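PDB 1YDO: HMG-CoA Lyase from Bacillus subtilis subsp. subtilis, which belongs to the HMGL-like family of proteins, which share the beta/alpha (TIM) barrel fold. Local coordinates for residues I45-F50 and K67-E72; E28-W33 and P57-A62. All blocks are in the same frame, centred on the assembly; numbering follows the deposited sequence.

Interaction 1: residues I45-F50 and K67-E72; sequences IEITSF and KGIDRE
An apolar contact led by Ile-47 and Ile-69 joins a barrel strand to the chain that leaves the next helix, within the beta-alpha-beta unit of strand 44-49, helix 62-68 and strand 76-80. Strand 44-49 sends the side chain of Ile-47 toward 67-72, the last part of helix 62-68 and the loop that leads on to strand 76-80. The two branches of Ile-47 serve different partners. Its CG2 meets CD1 of Ile-69 at 4.1 Å, methyl against methyl, the two side chains crossing at about a right angle. Its CD1 lies 4.0 Å from NH1 of Arg-71, obliquely to the guanidinium. A chi1 of 60° parts the two branches, leaving CG2 beside the backbone N and facing Ile-69 while CG1 carries CD1 to Arg-71. Arg-71 reaches in by a chain bent at chi2 and chi3, and CG1 of Ile-69 lies at the edge of its guanidinium, in plane; NH2 of this group has a weak hydrogen bond to Gly-94 O. Around the pair, Ala-66 of helix 62-68 touches Ile-47, Ile-34 of helix 27-38 touches Ile-69, and Tyr-77 of strand 76-80 packs against both isoleucines.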
loop_
_atom_site.group_PDB
_atom_site.type_symbol
_atom_site.label_atom_id
_atom_site.label_comp_id
_atom_site.label_asym_id
_atom_site.label_seq_id
_atom_site.Cartn_x
_atom_site.Cartn_y
_atom_site.Cartn_z
ATOM N N ILE A 45 10.678 2.190 -20.844
ATOM C CA ILE A 45 10.804 3.451 -20.131
ATOM C C ILE A 45 10.288 4.643 -20.923
ATOM O O ILE A 45 10.820 4.935 -21.986
ATOM C CB ILE A 45 12.263 3.757 -19.839
ATOM C CG1 ILE A 45 12.926 2.599 -19.115
ATOM C CG2 ILE A 45 12.356 5.027 -19.040
ATOM C CD1 ILE A 45 14.368 2.888 -18.760
ATOM N N GLU A 46 9.269 5.340 -20.424
ATOM C CA GLU A 46 8.810 6.524 -21.136
ATOM C C GLU A 46 9.776 7.652 -20.799
ATOM O O GLU A 46 9.592 8.345 -19.806
ATOM C CB GLU A 46 7.429 6.937 -20.689
ATOM C CG GLU A 46 6.363 6.002 -21.117
ATOM C CD GLU A 46 4.984 6.641 -21.035
ATOM O OE1 GLU A 46 3.974 5.922 -21.231
ATOM O OE2 GLU A 46 4.907 7.865 -20.778
ATOM N N ILE A 47 10.801 7.842 -21.621
ATOM C CA ILE A 47 11.789 8.875 -21.356
ATOM C C ILE A 47 11.238 10.288 -21.233
ATOM O O ILE A 47 11.762 11.086 -20.461
ATOM C CB ILE A 47 12.864 8.880 -22.435
ATOM C CG1 ILE A 47 12.222 9.144 -23.796
ATOM C CG2 ILE A 47 13.595 7.551 -22.449
ATOM C CD1 ILE A 47 13.225 9.311 -24.912
ATOM N N THR A 48 10.187 10.609 -21.980
ATOM C CA THR A 48 9.629 11.959 -21.920
ATOM C C THR A 48 8.308 12.097 -22.661
ATOM O O THR A 48 7.774 11.121 -23.195
ATOM C CB THR A 48 10.580 12.970 -22.541
ATOM O OG1 THR A 48 10.009 14.282 -22.470
ATOM C CG2 THR A 48 10.820 12.615 -24.004
ATOM N N SER A 49 7.797 13.327 -22.694
ATOM C CA SER A 49 6.541 13.645 -23.373
ATOM C C SER A 49 6.765 14.727 -24.413
ATOM O O SER A 49 7.476 15.702 -24.164
ATOM C CB SER A 49 5.486 14.129 -22.372
ATOM O OG SER A 49 4.426 14.803 -23.026
ATOM N N PHE A 50 6.157 14.556 -25.582
ATOM C CA PHE A 50 6.296 15.534 -26.647
ATOM C C PHE A 50 5.096 16.449 -26.761
ATOM O O PHE A 50 4.724 16.874 -27.853
ATOM C CB PHE A 50 6.568 14.846 -27.986
ATOM C CG PHE A 50 7.951 14.307 -28.097
ATOM C CD1 PHE A 50 8.229 12.995 -27.759
ATOM C CD2 PHE A 50 8.995 15.132 -28.472
ATOM C CE1 PHE A 50 9.542 12.513 -27.798
ATOM C CE2 PHE A 50 10.306 14.657 -28.509
ATOM C CZ PHE A 50 10.579 13.353 -28.170
ATOM N N LYS A 67 17.636 12.367 -27.111
ATOM C CA LYS A 67 18.880 12.122 -27.847
ATOM C C LYS A 67 20.068 12.013 -26.912
ATOM O O LYS A 67 21.167 11.675 -27.345
ATOM C CB LYS A 67 19.135 13.248 -28.854
ATOM C CG LYS A 67 18.135 13.308 -29.992
ATOM C CD LYS A 67 18.374 14.515 -30.879
ATOM C CE LYS A 67 17.396 14.547 -32.048
ATOM N NZ LYS A 67 17.546 15.788 -32.871
ATOM N N GLY A 68 19.847 12.296 -25.634
ATOM C CA GLY A 68 20.930 12.223 -24.669
ATOM C C GLY A 68 21.105 10.881 -23.977
ATOM O O GLY A 68 22.232 10.479 -23.676
ATOM N N ILE A 69 19.997 10.186 -23.723
ATOM C CA ILE A 69 20.036 8.894 -23.045
ATOM C C ILE A 69 20.998 7.902 -23.695
ATOM O O ILE A 69 21.339 8.025 -24.871
ATOM C CB ILE A 69 18.648 8.235 -23.011
ATOM C CG1 ILE A 69 18.213 7.866 -24.433
ATOM C CG2 ILE A 69 17.639 9.172 -22.369
ATOM C CD1 ILE A 69 17.046 6.897 -24.488
ATOM N N ASP A 70 21.428 6.916 -22.916
ATOM C CA ASP A 70 22.338 5.896 -23.411
ATOM C C ASP A 70 21.653 4.951 -24.385
ATOM O O ASP A 70 22.252 4.519 -25.366
ATOM C CB ASP A 70 22.919 5.091 -22.252
ATOM C CG ASP A 70 24.032 5.811 -21.561
ATOM O OD1 ASP A 70 24.354 5.423 -20.418
ATOM O OD2 ASP A 70 24.591 6.756 -22.173
ATOM N N ARG A 71 20.397 4.618 -24.110
ATOM C CA ARG A 71 19.648 3.724 -24.983
ATOM C C ARG A 71 20.282 2.327 -25.030
ATOM O O ARG A 71 21.146 2.044 -25.856
ATOM C CB ARG A 71 19.570 4.336 -26.385
ATOM C CG ARG A 71 18.471 3.745 -27.217
ATOM C CD ARG A 71 17.887 4.747 -28.185
ATOM N NE ARG A 71 17.322 5.928 -27.540
ATOM C CZ ARG A 71 16.368 6.680 -28.087
ATOM N NH1 ARG A 71 15.894 7.741 -27.455
ATOM N NH2 ARG A 71 15.865 6.349 -29.265
ATOM N N GLU A 72 19.834 1.465 -24.123
ATOM C CA GLU A 72 20.332 0.102 -24.014
ATOM C C GLU A 72 19.516 -0.852 -24.867
ATOM O O GLU A 72 18.374 -0.553 -25.239
ATOM C CB GLU A 72 20.254 -0.361 -22.563
ATOM C CG GLU A 72 20.932 0.589 -21.583
ATOM C CD GLU A 72 22.423 0.347 -21.458
ATOM O OE1 GLU A 72 23.161 1.297 -21.079
ATOM O OE2 GLU A 72 22.852 -0.804 -21.721
#

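Interaction 2: residues E28-W33 and P57-A62; sequences EDKITW and PALRDA
Lys-30 reaches from helix 27-38 to the loop at 57-62, where Asp-61 and the backbone of Ala-58 receive its ammonium group. From CB, which points toward the loop, the chain runs through CG, placed beside the backbone N and anti to the carbonyl carbon (chi1 -75°), and stays extended as far as CE. CD is the first atom to come near the loop, 3.7 Å from both OD1 and OD2 of Asp-61. At CE the surroundings are mixed: CD2 of Leu-59 lies 3.5 Å away, an apolar neighbour for the methylene, while Ala-58 O is 3.4 Å from the same CE. A bend at chi4 (72°) then sets NZ among its acceptors. The salt bridge to Asp-61 is closest at OD1, 3.0 Å from NZ, which approaches on the syn side and 20° out of the carboxylate plane; OD2, at 3.4 Å from NZ, adds a weak bond.

In this TIM barrel, the loop after strand 44-49 leads into helix 62-68, and Asp-61 occupies the N-cap position of that helix. Its side chain makes no capping bond and instead meets the lysine, the two side chains arriving from opposite directions. Asp-61 is also the third residue of a type I beta turn running from Leu-59 to Ala-62. Lys-30 NZ gives another hydrogen bond to Ala-58 O, 3.2 Å away and nearly in line with the carbonyl bond. A further one goes to Ile-25 O, just before helix 27-38, while Trp-24 touches the lysine side chain.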
loop_
_atom_site.group_PDB
_atom_site.type_symbol
_atom_site.label_atom_id
_atom_site.label_comp_id
_atom_site.label_asym_id
_atom_site.label_seq_id
_atom_site.Cartn_x
_atom_site.Cartn_y
_atom_site.Cartn_z
ATOM N N GLU A 28 20.358 17.727 -17.992
ATOM C CA GLU A 28 21.400 16.707 -17.925
ATOM C C GLU A 28 21.065 15.627 -16.917
ATOM O O GLU A 28 21.079 14.445 -17.242
ATOM C CB GLU A 28 22.761 17.340 -17.590
ATOM C CG GLU A 28 23.277 18.291 -18.670
ATOM C CD GLU A 28 23.255 17.652 -20.058
ATOM O OE1 GLU A 28 23.923 16.604 -20.249
ATOM O OE2 GLU A 28 22.567 18.203 -20.949
ATOM N N ASP A 29 20.758 16.042 -15.693
ATOM C CA ASP A 29 20.411 15.111 -14.623
ATOM C C ASP A 29 19.360 14.103 -15.076
ATOM O O ASP A 29 19.422 12.930 -14.722
ATOM C CB ASP A 29 19.883 15.868 -13.402
ATOM C CG ASP A 29 20.964 16.623 -12.683
ATOM O OD1 ASP A 29 20.632 17.445 -11.799
ATOM O OD2 ASP A 29 22.156 16.383 -12.991
ATOM N N LYS A 30 18.379 14.566 -15.842
ATOM C CA LYS A 30 17.345 13.664 -16.319
ATOM C C LYS A 30 18.049 12.514 -17.027
ATOM O O LYS A 30 17.813 11.344 -16.722
ATOM C CB LYS A 30 16.403 14.359 -17.301
ATOM C CG LYS A 30 15.405 15.333 -16.681
ATOM C CD LYS A 30 14.341 15.682 -17.729
ATOM C CE LYS A 30 13.276 16.676 -17.245
ATOM N NZ LYS A 30 13.773 18.075 -17.084
ATOM N N ILE A 31 18.933 12.855 -17.961
ATOM C CA ILE A 31 19.681 11.860 -18.712
ATOM C C ILE A 31 20.435 10.934 -17.773
ATOM O O ILE A 31 20.325 9.710 -17.866
ATOM C CB ILE A 31 20.686 12.530 -19.646
ATOM C CG1 ILE A 31 19.941 13.473 -20.585
ATOM C CG2 ILE A 31 21.451 11.472 -20.442
ATOM C CD1 ILE A 31 20.845 14.315 -21.430
ATOM N N THR A 32 21.195 11.519 -16.859
ATOM C CA THR A 32 21.965 10.725 -15.924
ATOM C C THR A 32 21.093 9.720 -15.173
ATOM O O THR A 32 21.522 8.589 -14.919
ATOM C CB THR A 32 22.649 11.610 -14.904
ATOM O OG1 THR A 32 23.261 12.728 -15.562
ATOM C CG2 THR A 32 23.696 10.815 -14.177
ATOM N N TRP A 33 19.873 10.132 -14.823
ATOM C CA TRP A 33 18.942 9.269 -14.085
ATOM C C TRP A 33 18.308 8.197 -14.950
ATOM O O TRP A 33 18.105 7.064 -14.499
ATOM C CB TRP A 33 17.831 10.098 -13.447
ATOM C CG TRP A 33 16.891 9.299 -12.629
ATOM C CD1 TRP A 33 17.204 8.450 -11.619
ATOM C CD2 TRP A 33 15.467 9.329 -12.705
ATOM N NE1 TRP A 33 16.057 7.945 -11.051
ATOM C CE2 TRP A 33 14.979 8.467 -11.706
ATOM C CE3 TRP A 33 14.555 10.000 -13.525
ATOM C CZ2 TRP A 33 13.618 8.265 -11.499
ATOM C CZ3 TRP A 33 13.194 9.799 -13.315
ATOM C CH2 TRP A 33 12.742 8.936 -12.315
ATOM N N PRO A 57 6.146 22.541 -18.925
ATOM C CA PRO A 57 7.437 23.207 -18.754
ATOM C C PRO A 57 8.496 22.366 -18.060
ATOM O O PRO A 57 9.690 22.584 -18.267
ATOM C CB PRO A 57 7.073 24.465 -17.974
ATOM C CG PRO A 57 5.897 24.018 -17.160
ATOM C CD PRO A 57 5.094 23.244 -18.171
ATOM N N ALA A 58 8.065 21.405 -17.249
ATOM C CA ALA A 58 9.000 20.539 -16.532
ATOM C C ALA A 58 9.689 19.570 -17.488
ATOM O O ALA A 58 10.726 18.986 -17.169
ATOM C CB ALA A 58 8.265 19.765 -15.446
ATOM N N LEU A 59 9.111 19.406 -18.665
ATOM C CA LEU A 59 9.685 18.505 -19.640
ATOM C C LEU A 59 9.870 19.202 -20.983
ATOM O O LEU A 59 9.616 18.622 -22.034
ATOM C CB LEU A 59 8.786 17.274 -19.785
ATOM C CG LEU A 59 8.694 16.327 -18.577
ATOM C CD1 LEU A 59 7.642 15.250 -18.849
ATOM C CD2 LEU A 59 10.054 15.684 -18.315
ATOM N N ARG A 60 10.315 20.453 -20.946
ATOM C CA ARG A 60 10.530 21.198 -22.179
ATOM C C ARG A 60 11.736 20.681 -22.945
ATOM O O ARG A 60 11.908 20.983 -24.127
ATOM C CB ARG A 60 10.697 22.690 -21.881
ATOM C CG ARG A 60 11.597 23.012 -20.710
ATOM C CD ARG A 60 11.436 24.477 -20.312
ATOM N NE ARG A 60 12.041 24.804 -19.010
ATOM C CZ ARG A 60 13.348 24.978 -18.783
ATOM N NH1 ARG A 60 14.224 24.862 -19.775
ATOM N NH2 ARG A 60 13.777 25.273 -17.558
ATOM N N ASP A 61 12.556 19.881 -22.269
ATOM C CA ASP A 61 13.758 19.326 -22.883
ATOM C C ASP A 61 13.543 17.942 -23.460
ATOM O O ASP A 61 14.479 17.152 -23.558
ATOM C CB ASP A 61 14.906 19.295 -21.860
ATOM C CG ASP A 61 14.532 18.587 -20.565
ATOM O OD1 ASP A 61 15.327 18.681 -19.606
ATOM O OD2 ASP A 61 13.459 17.943 -20.510
ATOM N N ALA A 62 12.312 17.661 -23.865
ATOM C CA ALA A 62 11.989 16.352 -24.418
ATOM C C ALA A 62 12.931 15.924 -25.544
ATOM O O ALA A 62 13.592 14.888 -25.448
ATOM C CB ALA A 62 10.544 16.335 -24.917
#

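Both contacts are buried, with centres about 9 Å apart, and both tie into helix 62-68: interaction 1 at the chain leaving its end, interaction 2 at the loop entering its start. Their chemistry follows their place. Between strand and helix exit, interaction 1 is mainly apolar and has no hydrogen bond between its segments; at the loop, interaction 2 buries a charge, which is met by a carboxylate and by backbone carbonyls. Helix 27-38 supplies one side of interaction 2 and also lies against interaction 1, where Ile-31 CG2 packs 3.5 Å from Gly-68 O. Ala-62 also lies against Thr-48 and Ser-49 of the strand.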